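Local coordinates for esterase family protein (Staphylococcus aureus, PDB 7L0A), which probably hydrolyses S-formylglutathione to formate and glutathione, as a serine carboxylic ester hydrolase of the esterase D family, at residues B[146-151]-B[255-260]; B[137-142]-B[201-206]; B[27-32]-B[112-117]; B[150-155]-B[206-211]; B[83-88]-B[101-106]. All coordinates share one frame; numbering follows the deposited sequence.

Overall arrangement
From the N terminus, interaction 3 opens first, at strand 24-32, and closes at the end of helix 99-113; interaction 5 nests inside that loop, joining the loop after strand 79-83 to the same helix, and the two meet where L27 packs on P83 and V106. Further along, interaction 2 opens on helix 130-141, and interactions 1 and 4 both start from strand 148-152. Interaction 2 then closes at the beginning of strand 204-210 and so crosses both. Interaction 4 closes on that strand, and interaction 1 waits for the last helix, 244-259. Interactions 2 and 5 touch through F138 and I103, where helices 130-141 and 99-113 pack together.

Interaction 1: residues B[146-151]-B[255-260]; sequences FAKAVP and ITWMVN
K148 lays its side chain across the indole of W257. Its CB sits 3.7 Å from W257 CZ3, at the far end of the six-membered ring, and CG comes a little less close to CH2. CD is the atom over the ring itself: K148 CD stands 4.2 Å from the centroid of the six-membered ring of W257, 24° off the normal, a CH-pi contact with one face. CE passes the carbonyl of M258, and K148 NZ donates to M258 O at 3.0 Å from above the carbonyl plane. A weak second bond of 3.4 Å runs from K148 NZ to W257 O. These carbonyls lie in the last turn of helix 244-259, where the helix dipole would probably suit a positive charge. This is the C-terminal helix of the alpha/beta-hydrolase fold, packed on the central sheet and antiparallel to strand 148-152 (165° between the short axes). V150, two residues further along the strand, faces the same helix: V150 CG2 touches W257 CZ3 at 3.6 Å and M258 CE at 4.0 Å. W257 has CG anti to the backbone N (chi1 174°), which swings the indole to the strand while NE1 donates to Q234 OE1.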
# COMPACT_ATOMS: atom_id res chain seq x y z
N PHE B 146 0.65 18.34 -12.93
CA PHE B 146 -0.78 18.03 -12.87
C PHE B 146 -1.49 18.68 -14.05
O PHE B 146 -1.33 19.88 -14.30
CB PHE B 146 -1.40 18.54 -11.58
CG PHE B 146 -0.76 17.98 -10.34
CD1 PHE B 146 -1.05 16.69 -9.92
CD2 PHE B 146 0.13 18.74 -9.61
CE1 PHE B 146 -0.46 16.18 -8.81
CE2 PHE B 146 0.73 18.23 -8.47
CZ PHE B 146 0.41 16.94 -8.06
N ALA B 147 -2.31 17.89 -14.74
CA ALA B 147 -3.05 18.41 -15.88
C ALA B 147 -4.29 19.17 -15.44
O ALA B 147 -4.76 20.06 -16.18
CB ALA B 147 -3.47 17.27 -16.80
N LYS B 148 -4.83 18.82 -14.29
CA LYS B 148 -6.11 19.35 -13.82
C LYS B 148 -6.03 19.47 -12.30
O LYS B 148 -5.42 18.62 -11.64
CB LYS B 148 -7.29 18.46 -14.20
CG LYS B 148 -7.41 18.25 -15.70
CD LYS B 148 -8.60 17.38 -16.04
CE LYS B 148 -8.58 17.01 -17.51
NZ LYS B 148 -9.90 16.51 -17.98
N ALA B 149 -6.67 20.50 -11.77
CA ALA B 149 -6.69 20.81 -10.33
C ALA B 149 -8.09 21.26 -9.95
O ALA B 149 -8.70 22.06 -10.68
CB ALA B 149 -5.66 21.92 -10.01
N VAL B 150 -8.59 20.77 -8.82
CA VAL B 150 -9.95 21.03 -8.36
C VAL B 150 -9.93 21.51 -6.91
O VAL B 150 -10.03 20.72 -5.96
CB VAL B 150 -10.83 19.77 -8.49
CG1 VAL B 150 -12.25 20.09 -8.08
CG2 VAL B 150 -10.80 19.21 -9.91
N PRO B 151 -9.83 22.82 -6.69
CA PRO B 151 -10.00 23.36 -5.33
C PRO B 151 -11.48 23.39 -4.94
O PRO B 151 -12.30 23.94 -5.67
CB PRO B 151 -9.43 24.79 -5.42
CG PRO B 151 -8.68 24.83 -6.70
CD PRO B 151 -9.35 23.85 -7.63
N ILE B 255 -14.54 14.05 -10.17
CA ILE B 255 -13.91 12.86 -10.74
C ILE B 255 -14.41 12.63 -12.14
O ILE B 255 -13.62 12.33 -13.04
CB ILE B 255 -14.15 11.65 -9.82
CG1 ILE B 255 -13.22 11.74 -8.60
CG2 ILE B 255 -13.90 10.33 -10.58
CD1 ILE B 255 -13.50 10.73 -7.51
N THR B 256 -15.71 12.79 -12.37
CA THR B 256 -16.23 12.70 -13.74
C THR B 256 -15.55 13.70 -14.67
O THR B 256 -15.15 13.37 -15.79
CB THR B 256 -17.74 12.91 -13.74
OG1 THR B 256 -18.34 11.93 -12.89
CG2 THR B 256 -18.28 12.77 -15.16
N TRP B 257 -15.38 14.94 -14.20
CA TRP B 257 -14.74 15.98 -15.00
C TRP B 257 -13.28 15.65 -15.27
O TRP B 257 -12.78 15.85 -16.39
CB TRP B 257 -14.90 17.31 -14.27
CG TRP B 257 -14.19 18.47 -14.88
CD1 TRP B 257 -14.65 19.27 -15.89
CD2 TRP B 257 -12.91 18.98 -14.51
NE1 TRP B 257 -13.72 20.25 -16.18
CE2 TRP B 257 -12.65 20.09 -15.34
CE3 TRP B 257 -11.96 18.62 -13.56
CZ2 TRP B 257 -11.47 20.82 -15.25
CZ3 TRP B 257 -10.80 19.37 -13.46
CH2 TRP B 257 -10.56 20.45 -14.30
N MET B 258 -12.58 15.13 -14.27
CA MET B 258 -11.16 14.83 -14.41
C MET B 258 -10.88 13.85 -15.53
O MET B 258 -9.92 14.01 -16.29
CB MET B 258 -10.63 14.22 -13.12
CG MET B 258 -10.26 15.15 -12.05
SD MET B 258 -9.85 14.11 -10.63
CE MET B 258 -10.47 15.22 -9.38
N VAL B 259 -11.65 12.76 -15.60
CA VAL B 259 -11.28 11.64 -16.46
C VAL B 259 -11.80 11.80 -17.88
O VAL B 259 -11.39 11.05 -18.77
CB VAL B 259 -11.75 10.30 -15.86
CG1 VAL B 259 -11.14 10.13 -14.47
CG2 VAL B 259 -13.27 10.24 -15.79
N ASN B 260 -12.64 12.79 -18.14
CA ASN B 260 -13.29 12.89 -19.45
C ASN B 260 -12.72 13.92 -20.43
O ASN B 260 -11.78 14.66 -20.10
CB ASN B 260 -14.77 13.19 -19.24
CG ASN B 260 -15.59 11.94 -19.02
OD1 ASN B 260 -15.58 11.04 -19.86
ND2 ASN B 260 -16.26 11.84 -17.87

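Interaction 2: residues B[137-142]-B[201-206]; sequences KFALTQ and QIPKLL
A139 meets P203 where the last turn of helix 130-141 comes down on the loop leading into strand 204-210, a helix-on-sheet contact of the alpha/beta-hydrolase fold. The proline ring is pushed up against the helix. Its CD lies only 3.0 Å from A139 O, a close approach to the carbonyl, while A139 CB is 3.9 Å from P203 CD. L205, the second residue of the strand, reaches the same methyl more loosely, with CD2 4.4 Å from A139 CB. On the outer flank, L140 points its first bond away from the loop at 201-203, yet the leucine bends back so that CD2 comes 4.2 Å from I202 CD1.

The polar part runs through a water. This molecule donates to A139 O at 2.8 Å and appears to reach Q201 O as well, at 2.5 Å, a length short enough to leave that second bond doubtful in detail; it probably links a carbonyl near the end of the helix to one in the incoming loop.

The next shell fixes both partners. A149 of the neighbouring strand touches A139, P203 and L205, and the backbone of K204 is hydrogen-bonded to A147 and A149, which sets the start of strand 204-210 beside strand 148-152. L140 also packs on L191 and L192 of helix 188-197, and F138 turns to the other side, its ring meeting that of Y100. Within the final helical turn T141 bends its hydroxyl back (chi1 62°), and T141 OG1 donates to K137 O at 2.7 Å from above the carbonyl plane.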
# COMPACT_ATOMS: atom_id res chain seq x y z
N LYS B 137 -2.06 25.95 -4.49
CA LYS B 137 -0.60 26.19 -4.42
C LYS B 137 0.16 25.22 -5.34
O LYS B 137 1.09 25.63 -6.04
CB LYS B 137 -0.12 26.05 -2.97
CG LYS B 137 1.38 26.15 -2.85
CD LYS B 137 1.85 26.57 -1.47
CE LYS B 137 3.38 26.79 -1.49
NZ LYS B 137 3.89 27.55 -0.31
N PHE B 138 -0.22 23.94 -5.36
CA PHE B 138 0.44 22.98 -6.25
C PHE B 138 0.11 23.27 -7.71
O PHE B 138 0.98 23.11 -8.57
CB PHE B 138 0.07 21.54 -5.86
CG PHE B 138 0.67 21.11 -4.54
CD1 PHE B 138 2.05 21.03 -4.38
CD2 PHE B 138 -0.15 20.81 -3.48
CE1 PHE B 138 2.58 20.67 -3.16
CE2 PHE B 138 0.38 20.43 -2.24
CZ PHE B 138 1.75 20.38 -2.09
N ALA B 139 -1.11 23.70 -8.00
CA ALA B 139 -1.44 24.08 -9.38
C ALA B 139 -0.55 25.20 -9.90
O ALA B 139 -0.22 25.20 -11.09
CB ALA B 139 -2.90 24.51 -9.48
N LEU B 140 -0.17 26.13 -9.04
CA LEU B 140 0.58 27.30 -9.46
C LEU B 140 2.09 27.17 -9.28
O LEU B 140 2.80 28.06 -9.74
CB LEU B 140 0.09 28.54 -8.70
CG LEU B 140 -1.39 28.92 -8.88
CD1 LEU B 140 -1.88 29.98 -7.91
CD2 LEU B 140 -1.66 29.40 -10.32
N THR B 141 2.57 26.11 -8.64
CA THR B 141 4.00 25.85 -8.48
C THR B 141 4.47 24.55 -9.11
O THR B 141 5.67 24.40 -9.39
CB THR B 141 4.40 25.84 -7.00
OG1 THR B 141 3.68 24.78 -6.33
CG2 THR B 141 4.08 27.20 -6.34
N GLN B 142 3.57 23.58 -9.32
CA GLN B 142 3.85 22.29 -9.93
C GLN B 142 2.93 22.06 -11.13
O GLN B 142 2.42 20.94 -11.34
CB GLN B 142 3.69 21.19 -8.89
CG GLN B 142 4.64 21.32 -7.72
CD GLN B 142 6.06 20.88 -8.06
OE1 GLN B 142 6.26 19.97 -8.87
NE2 GLN B 142 7.03 21.51 -7.43
N GLN B 201 2.98 26.62 -17.06
CA GLN B 201 1.79 25.82 -17.26
C GLN B 201 0.90 25.91 -16.02
O GLN B 201 1.37 25.73 -14.91
CB GLN B 201 2.20 24.37 -17.50
CG GLN B 201 1.79 23.82 -18.82
CD GLN B 201 2.48 22.51 -19.15
OE1 GLN B 201 3.51 22.16 -18.56
NE2 GLN B 201 1.91 21.77 -20.08
N ILE B 202 -0.37 26.22 -16.22
CA ILE B 202 -1.38 26.18 -15.16
C ILE B 202 -2.33 25.05 -15.49
O ILE B 202 -2.84 25.00 -16.63
CB ILE B 202 -2.14 27.50 -15.02
CG1 ILE B 202 -1.16 28.66 -14.71
CG2 ILE B 202 -3.21 27.41 -13.91
CD1 ILE B 202 -1.84 30.00 -14.52
N PRO B 203 -2.59 24.14 -14.57
CA PRO B 203 -3.55 23.05 -14.86
C PRO B 203 -4.92 23.62 -15.19
O PRO B 203 -5.30 24.71 -14.78
CB PRO B 203 -3.59 22.25 -13.56
CG PRO B 203 -2.32 22.62 -12.82
CD PRO B 203 -2.02 24.04 -13.21
N LYS B 204 -5.70 22.83 -15.94
CA LYS B 204 -7.12 23.16 -16.08
C LYS B 204 -7.75 23.19 -14.69
O LYS B 204 -7.54 22.28 -13.87
CB LYS B 204 -7.81 22.15 -16.99
CG LYS B 204 -9.09 22.65 -17.64
CD LYS B 204 -9.57 21.69 -18.73
CE LYS B 204 -10.99 22.02 -19.16
NZ LYS B 204 -11.50 21.08 -20.19
N LEU B 205 -8.53 24.24 -14.41
CA LEU B 205 -9.09 24.48 -13.09
C LEU B 205 -10.60 24.28 -13.06
O LEU B 205 -11.33 24.86 -13.88
CB LEU B 205 -8.77 25.91 -12.64
CG LEU B 205 -7.31 26.24 -12.39
CD1 LEU B 205 -7.19 27.75 -12.17
CD2 LEU B 205 -6.79 25.48 -11.19
N LEU B 206 -11.06 23.47 -12.10
CA LEU B 206 -12.47 23.38 -11.74
C LEU B 206 -12.56 23.79 -10.28
O LEU B 206 -12.02 23.10 -9.40
CB LEU B 206 -13.02 21.97 -11.98
CG LEU B 206 -14.42 21.78 -11.42
CD1 LEU B 206 -15.43 22.65 -12.09
CD2 LEU B 206 -14.79 20.29 -11.55
O HOH W 1 1.68 26.65 -12.62

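Interaction 3: residues B[27-32]-B[112-117]; sequences LTVILP and QIFPLS
L31 and L116 make the tight part of this contact, with L31 CD1 and L116 CD2 3.7 Å apart. L31 sends CG anti to its own backbone N (chi1 -166°), which carries both methyls off strand 24-32 toward the chain that leaves helix 99-113. Its two branches divide the work: CD1 takes L116, while CD2 serves the two residues before it, lying 4.2 Å from P115 CD and also 4.2 Å from F114 CD1. L116 brings its CD2 in obliquely to L31 and also packs on V110 of the helix and A79 of strand 79-83, so this end is filled from several directions.

The F114 side is looser. V29 approaches the ring at a slant, its CG2 4.1 Å from F114 CE2, while its other methyl, CG1, rides 4.3 Å above the ring plane near the rim. No hydrogen bond joins the two segments here. F114 also faces the second subunit: its ring meets F114 of that subunit, with the planes about 50° apart, and P115 packs on I113 of the same neighbouring chain.

The turn that delivers these residues is an inverse gamma turn centred on P115, closed by a weak bond of 2.9 Å from L116 N to F114 O. In this way one short bend in the alpha/beta-hydrolase fold serves both strand 24-32 of the sheet and the dimer interface. With methyls and rings alone facing each other, the hold is purely hydrophobic and rests on shape and burial.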
# COMPACT_ATOMS: atom_id res chain seq x y z
N LEU B 27 -1.11 6.77 4.88
CA LEU B 27 -1.66 7.05 3.57
C LEU B 27 -2.78 6.06 3.31
O LEU B 27 -2.70 4.88 3.67
CB LEU B 27 -0.66 6.88 2.41
CG LEU B 27 0.72 7.46 2.47
CD1 LEU B 27 1.50 6.98 1.23
CD2 LEU B 27 0.66 9.00 2.47
N THR B 28 -3.82 6.51 2.62
CA THR B 28 -4.82 5.63 2.01
C THR B 28 -4.63 5.69 0.49
O THR B 28 -4.53 6.78 -0.08
CB THR B 28 -6.25 6.02 2.38
OG1 THR B 28 -6.38 6.03 3.80
CG2 THR B 28 -7.27 5.02 1.77
N VAL B 29 -4.60 4.53 -0.15
CA VAL B 29 -4.47 4.42 -1.60
C VAL B 29 -5.57 3.48 -2.07
O VAL B 29 -5.72 2.37 -1.54
CB VAL B 29 -3.09 3.88 -2.01
CG1 VAL B 29 -3.02 3.63 -3.49
CG2 VAL B 29 -1.98 4.89 -1.58
N ILE B 30 -6.37 3.92 -3.04
CA ILE B 30 -7.32 3.01 -3.70
C ILE B 30 -6.83 2.85 -5.13
O ILE B 30 -6.61 3.85 -5.86
CB ILE B 30 -8.77 3.49 -3.61
CG1 ILE B 30 -8.95 4.87 -4.16
CG2 ILE B 30 -9.29 3.33 -2.15
CD1 ILE B 30 -10.41 5.37 -4.04
N LEU B 31 -6.61 1.61 -5.52
CA LEU B 31 -5.91 1.26 -6.75
C LEU B 31 -6.82 0.41 -7.60
O LEU B 31 -7.07 -0.75 -7.24
CB LEU B 31 -4.64 0.49 -6.40
CG LEU B 31 -3.58 0.31 -7.45
CD1 LEU B 31 -2.91 1.65 -7.76
CD2 LEU B 31 -2.55 -0.69 -6.99
N PRO B 32 -7.34 0.89 -8.73
CA PRO B 32 -8.18 0.02 -9.56
C PRO B 32 -7.46 -1.26 -9.94
O PRO B 32 -6.25 -1.29 -10.13
CB PRO B 32 -8.49 0.86 -10.79
CG PRO B 32 -8.36 2.28 -10.30
CD PRO B 32 -7.28 2.27 -9.25
N GLN B 112 6.67 5.79 -7.47
CA GLN B 112 7.74 4.80 -7.57
C GLN B 112 7.25 3.40 -7.25
O GLN B 112 7.60 2.44 -7.95
CB GLN B 112 8.92 5.15 -6.66
CG GLN B 112 9.68 6.41 -7.03
CD GLN B 112 10.39 6.32 -8.37
OE1 GLN B 112 11.38 5.61 -8.50
NE2 GLN B 112 9.90 7.05 -9.36
N ILE B 113 6.48 3.25 -6.15
CA ILE B 113 6.17 1.90 -5.67
C ILE B 113 4.87 1.31 -6.19
O ILE B 113 4.63 0.10 -6.01
CB ILE B 113 6.13 1.76 -4.14
CG1 ILE B 113 5.03 2.60 -3.48
CG2 ILE B 113 7.46 2.11 -3.52
CD1 ILE B 113 4.74 2.18 -2.01
N PHE B 114 4.01 2.11 -6.82
CA PHE B 114 2.75 1.64 -7.38
C PHE B 114 2.67 1.88 -8.89
O PHE B 114 3.39 2.73 -9.45
CB PHE B 114 1.51 2.29 -6.73
CG PHE B 114 1.27 1.90 -5.30
CD1 PHE B 114 0.92 0.60 -4.98
CD2 PHE B 114 1.33 2.84 -4.30
CE1 PHE B 114 0.68 0.25 -3.66
CE2 PHE B 114 1.09 2.50 -2.99
CZ PHE B 114 0.76 1.20 -2.67
N PRO B 115 1.78 1.15 -9.59
CA PRO B 115 1.67 1.30 -11.07
C PRO B 115 0.82 2.50 -11.48
O PRO B 115 -0.29 2.38 -12.03
CB PRO B 115 1.04 -0.04 -11.48
CG PRO B 115 0.18 -0.40 -10.30
CD PRO B 115 0.97 0.03 -9.08
N LEU B 116 1.34 3.69 -11.19
CA LEU B 116 0.65 4.95 -11.40
C LEU B 116 1.32 5.68 -12.56
O LEU B 116 2.56 5.73 -12.62
CB LEU B 116 0.71 5.82 -10.15
CG LEU B 116 0.25 5.17 -8.85
CD1 LEU B 116 0.31 6.12 -7.70
CD2 LEU B 116 -1.16 4.64 -9.06
N SER B 117 0.52 6.24 -13.46
CA SER B 117 1.09 6.97 -14.56
C SER B 117 1.90 8.16 -14.06
O SER B 117 1.48 8.89 -13.15
CB SER B 117 0.01 7.48 -15.50
OG SER B 117 0.61 8.17 -16.59

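Interaction 4: residues B[150-155]-B[206-211]; sequences VPLSAV and LIMCGK
P151 and M208, with S153 beside them, join strands 148-152 and 204-210, parallel neighbours in the central sheet of the alpha/beta-hydrolase fold. Two backbone hydrogen bonds do the joining: M208 N to P151 O at 3.1 Å, and S153 N to M208 O at 2.8 Å. Just before these bonds, where P151 has no N-H to offer, L206 O receives a CA-H...O contact from V150 CA at 3.1 Å.

Apolar contacts divide between the two faces of the sheet. On one, L152 and M208 lie alongside, pointing the same way, with L152 CD2 3.8 Å from M208 SD; this face is covered by helix 244-259. On the other, P151 and I207 meet at a slant, P151 CD 4.0 Å from I207 CG1.

Polar side chains take over where the strands end. S153, in a left-handed backbone conformation, leaves the sheet beside D213 and H242, the predicted charge-relay acid and base, so the strand ends at the probable active site. W247 NE1 is hydrogen-bonded to S153 OG, and a water, 2.7 Å from that same S153 OG, accepts from G210 N at 3.0 Å.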
# COMPACT_ATOMS: atom_id res chain seq x y z
N VAL B 150 -8.59 20.77 -8.82
CA VAL B 150 -9.95 21.03 -8.36
C VAL B 150 -9.93 21.51 -6.91
O VAL B 150 -10.03 20.72 -5.96
CB VAL B 150 -10.83 19.77 -8.49
CG1 VAL B 150 -12.25 20.09 -8.08
CG2 VAL B 150 -10.80 19.21 -9.91
N PRO B 151 -9.83 22.82 -6.69
CA PRO B 151 -10.00 23.36 -5.33
C PRO B 151 -11.48 23.39 -4.94
O PRO B 151 -12.30 23.94 -5.67
CB PRO B 151 -9.43 24.79 -5.42
CG PRO B 151 -8.68 24.83 -6.70
CD PRO B 151 -9.35 23.85 -7.63
N LEU B 152 -11.78 22.81 -3.79
CA LEU B 152 -13.13 22.72 -3.25
C LEU B 152 -13.20 23.59 -2.00
O LEU B 152 -12.42 23.38 -1.06
CB LEU B 152 -13.48 21.28 -2.89
CG LEU B 152 -13.41 20.23 -4.00
CD1 LEU B 152 -13.74 18.87 -3.35
CD2 LEU B 152 -14.35 20.54 -5.10
N SER B 153 -14.16 24.50 -1.94
CA SER B 153 -14.38 25.31 -0.75
C SER B 153 -13.06 25.82 -0.18
O SER B 153 -12.81 25.73 1.04
CB SER B 153 -15.12 24.49 0.31
OG SER B 153 -16.23 23.82 -0.27
N ALA B 154 -12.23 26.37 -1.08
CA ALA B 154 -10.82 26.58 -0.77
C ALA B 154 -10.57 27.88 0.00
O ALA B 154 -11.33 28.85 -0.08
CB ALA B 154 -9.99 26.58 -2.05
N VAL B 155 -9.51 27.83 0.79
CA VAL B 155 -8.88 28.98 1.44
C VAL B 155 -7.94 29.65 0.44
O VAL B 155 -6.93 29.07 0.03
CB VAL B 155 -8.12 28.50 2.68
CG1 VAL B 155 -7.21 29.58 3.26
CG2 VAL B 155 -9.08 27.99 3.76
N LEU B 206 -11.06 23.47 -12.10
CA LEU B 206 -12.47 23.38 -11.74
C LEU B 206 -12.56 23.79 -10.28
O LEU B 206 -12.02 23.10 -9.40
CB LEU B 206 -13.02 21.97 -11.98
CG LEU B 206 -14.42 21.78 -11.42
CD1 LEU B 206 -15.43 22.65 -12.09
CD2 LEU B 206 -14.79 20.29 -11.55
N ILE B 207 -13.18 24.94 -10.03
CA ILE B 207 -13.29 25.49 -8.68
C ILE B 207 -14.73 25.38 -8.24
O ILE B 207 -15.64 25.77 -8.97
CB ILE B 207 -12.79 26.96 -8.64
CG1 ILE B 207 -11.34 27.01 -9.11
CG2 ILE B 207 -13.00 27.56 -7.27
CD1 ILE B 207 -10.81 28.42 -9.34
N MET B 208 -14.96 24.82 -7.05
CA MET B 208 -16.32 24.57 -6.58
C MET B 208 -16.46 25.06 -5.15
O MET B 208 -15.54 24.94 -4.33
CB MET B 208 -16.69 23.07 -6.67
CG MET B 208 -16.15 22.38 -7.91
SD MET B 208 -16.71 20.63 -8.04
CE MET B 208 -18.39 20.91 -8.52
N CYS B 209 -17.62 25.63 -4.84
CA CYS B 209 -17.95 26.02 -3.48
C CYS B 209 -19.46 26.07 -3.32
O CYS B 209 -20.17 26.49 -4.24
CB CYS B 209 -17.31 27.39 -3.16
SG CYS B 209 -17.31 27.85 -1.44
N GLY B 210 -19.94 25.68 -2.16
CA GLY B 210 -21.35 25.83 -1.87
C GLY B 210 -21.70 27.25 -1.46
O GLY B 210 -20.92 27.93 -0.79
N LYS B 211 -22.92 27.65 -1.79
CA LYS B 211 -23.34 29.04 -1.58
C LYS B 211 -23.49 29.42 -0.12
O LYS B 211 -23.48 30.61 0.20
CB LYS B 211 -24.64 29.31 -2.33
CG LYS B 211 -24.47 29.29 -3.85
CD LYS B 211 -25.78 29.54 -4.57
CE LYS B 211 -25.54 29.70 -6.06
NZ LYS B 211 -26.80 29.99 -6.78
O HOH W 2 -18.78 24.61 0.36

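Interaction 5: residues B[83-88]-B[101-106]; sequences PNVDHS and DYILEV
Y102 stands with its hydroxyl aimed at the loop after strand 79-83, and Y102 OH donates to N84 O at 2.7 Å. The hydrogen bond lies in the carbonyl plane, with a C=O...OH angle of 150°, and N84 O sits near the plane of the phenol ring, at its edge. With CG anti to the backbone N (chi1 167°), the ring reaches out from helix 99-113 and brings its oxygen onto the loop backbone. P83 is next to this bond, its CB 3.9 Å from Y102 OH.

The proline ring is the apolar centre. I103 meets it at about a right angle, the far methyl I103 CD1 lying 3.8 Å from P83 CG. V106, one turn along the helix, comes in from another side, with V106 CG2 4.1 Å from P83 CB. I103 CD1 also serves V85, whose CG2 is 4.2 Å away, so one methyl bridges two loop residues. L27, M51 and L53 of neighbouring strands complete the packing round P83.

The side chain of N84 has partners of its own: its ND2 donates to D86 OD1 at 3.0 Å, arriving from above the carboxylate plane, and also to Q25 OE1. Those bonds probably help hold the loop with the carbonyl of N84 turned to the tyrosine.

Strand 79-83, helix 99-113 and strand 123-128 form a beta-alpha-beta crossover that passes over strand 49-53, and this contact seats the helix on the sheet at the C-terminal end of strand 79-83, as expected of the alpha/beta-hydrolase fold.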
# COMPACT_ATOMS: atom_id res chain seq x y z
N PRO B 83 -3.22 11.29 1.48
CA PRO B 83 -2.27 11.33 2.58
C PRO B 83 -2.84 11.97 3.82
O PRO B 83 -3.67 12.89 3.76
CB PRO B 83 -1.12 12.20 2.04
CG PRO B 83 -1.78 13.10 1.05
CD PRO B 83 -2.89 12.26 0.41
N ASN B 84 -2.35 11.51 4.97
CA ASN B 84 -2.60 12.24 6.20
C ASN B 84 -1.78 13.54 6.21
O ASN B 84 -0.60 13.55 5.86
CB ASN B 84 -2.20 11.43 7.43
CG ASN B 84 -2.42 12.19 8.71
OD1 ASN B 84 -3.55 12.40 9.14
ND2 ASN B 84 -1.32 12.66 9.32
N VAL B 85 -2.41 14.62 6.64
CA VAL B 85 -1.74 15.91 6.77
C VAL B 85 -1.86 16.38 8.22
O VAL B 85 -2.97 16.56 8.74
CB VAL B 85 -2.32 16.95 5.79
CG1 VAL B 85 -1.60 18.27 5.95
CG2 VAL B 85 -2.25 16.43 4.38
N ASP B 86 -0.72 16.48 8.89
CA ASP B 86 -0.71 16.99 10.26
C ASP B 86 -0.77 18.51 10.26
O ASP B 86 -0.22 19.17 9.37
CB ASP B 86 0.57 16.56 10.99
CG ASP B 86 0.59 15.09 11.33
OD1 ASP B 86 -0.50 14.50 11.52
OD2 ASP B 86 1.70 14.52 11.40
N HIS B 87 -1.44 19.08 11.27
CA HIS B 87 -1.52 20.54 11.36
C HIS B 87 -0.15 21.19 11.32
O HIS B 87 0.03 22.25 10.70
CB HIS B 87 -2.22 20.97 12.65
CG HIS B 87 -3.69 20.68 12.65
ND1 HIS B 87 -4.56 21.32 13.51
CD2 HIS B 87 -4.45 19.85 11.89
CE1 HIS B 87 -5.79 20.89 13.28
NE2 HIS B 87 -5.75 20.01 12.29
N SER B 88 0.83 20.60 11.99
CA SER B 88 2.14 21.22 12.10
C SER B 88 2.86 21.28 10.77
O SER B 88 3.82 22.05 10.64
CB SER B 88 2.98 20.46 13.13
OG SER B 88 2.92 19.05 12.88
N ASP B 101 6.67 20.21 0.74
CA ASP B 101 7.66 19.18 0.46
C ASP B 101 7.09 17.80 0.72
O ASP B 101 7.41 16.83 0.01
CB ASP B 101 8.89 19.42 1.32
CG ASP B 101 9.33 20.89 1.26
OD1 ASP B 101 9.97 21.25 0.24
OD2 ASP B 101 8.99 21.68 2.19
N TYR B 102 6.26 17.69 1.76
CA TYR B 102 5.69 16.41 2.14
C TYR B 102 4.73 15.88 1.08
O TYR B 102 4.79 14.69 0.72
CB TYR B 102 4.99 16.55 3.49
CG TYR B 102 4.10 15.40 3.87
CD1 TYR B 102 4.59 14.11 4.01
CD2 TYR B 102 2.73 15.61 4.04
CE1 TYR B 102 3.74 13.06 4.36
CE2 TYR B 102 1.88 14.56 4.36
CZ TYR B 102 2.40 13.31 4.52
OH TYR B 102 1.55 12.26 4.86
N ILE B 103 3.83 16.73 0.57
CA ILE B 103 2.92 16.25 -0.46
C ILE B 103 3.70 15.82 -1.70
O ILE B 103 3.36 14.82 -2.35
CB ILE B 103 1.85 17.31 -0.79
CG1 ILE B 103 0.94 17.57 0.41
CG2 ILE B 103 0.96 16.81 -1.94
CD1 ILE B 103 0.27 16.34 0.96
N LEU B 104 4.80 16.51 -2.02
CA LEU B 104 5.60 16.11 -3.18
C LEU B 104 6.33 14.80 -2.90
O LEU B 104 6.54 14.00 -3.82
CB LEU B 104 6.55 17.23 -3.57
CG LEU B 104 5.81 18.43 -4.15
CD1 LEU B 104 6.80 19.55 -4.41
CD2 LEU B 104 5.07 18.12 -5.43
N GLU B 105 6.73 14.56 -1.65
CA GLU B 105 7.29 13.27 -1.27
C GLU B 105 6.26 12.16 -1.47
O GLU B 105 6.59 11.10 -2.01
CB GLU B 105 7.76 13.31 0.17
CG GLU B 105 8.05 11.90 0.74
CD GLU B 105 8.30 11.91 2.23
OE1 GLU B 105 7.44 11.43 2.95
OE2 GLU B 105 9.33 12.50 2.67
N VAL B 106 5.02 12.38 -1.00
CA VAL B 106 3.99 11.35 -1.17
C VAL B 106 3.82 11.05 -2.66
O VAL B 106 3.77 9.88 -3.07
CB VAL B 106 2.66 11.79 -0.53
CG1 VAL B 106 1.58 10.80 -0.87
CG2 VAL B 106 2.81 11.91 0.98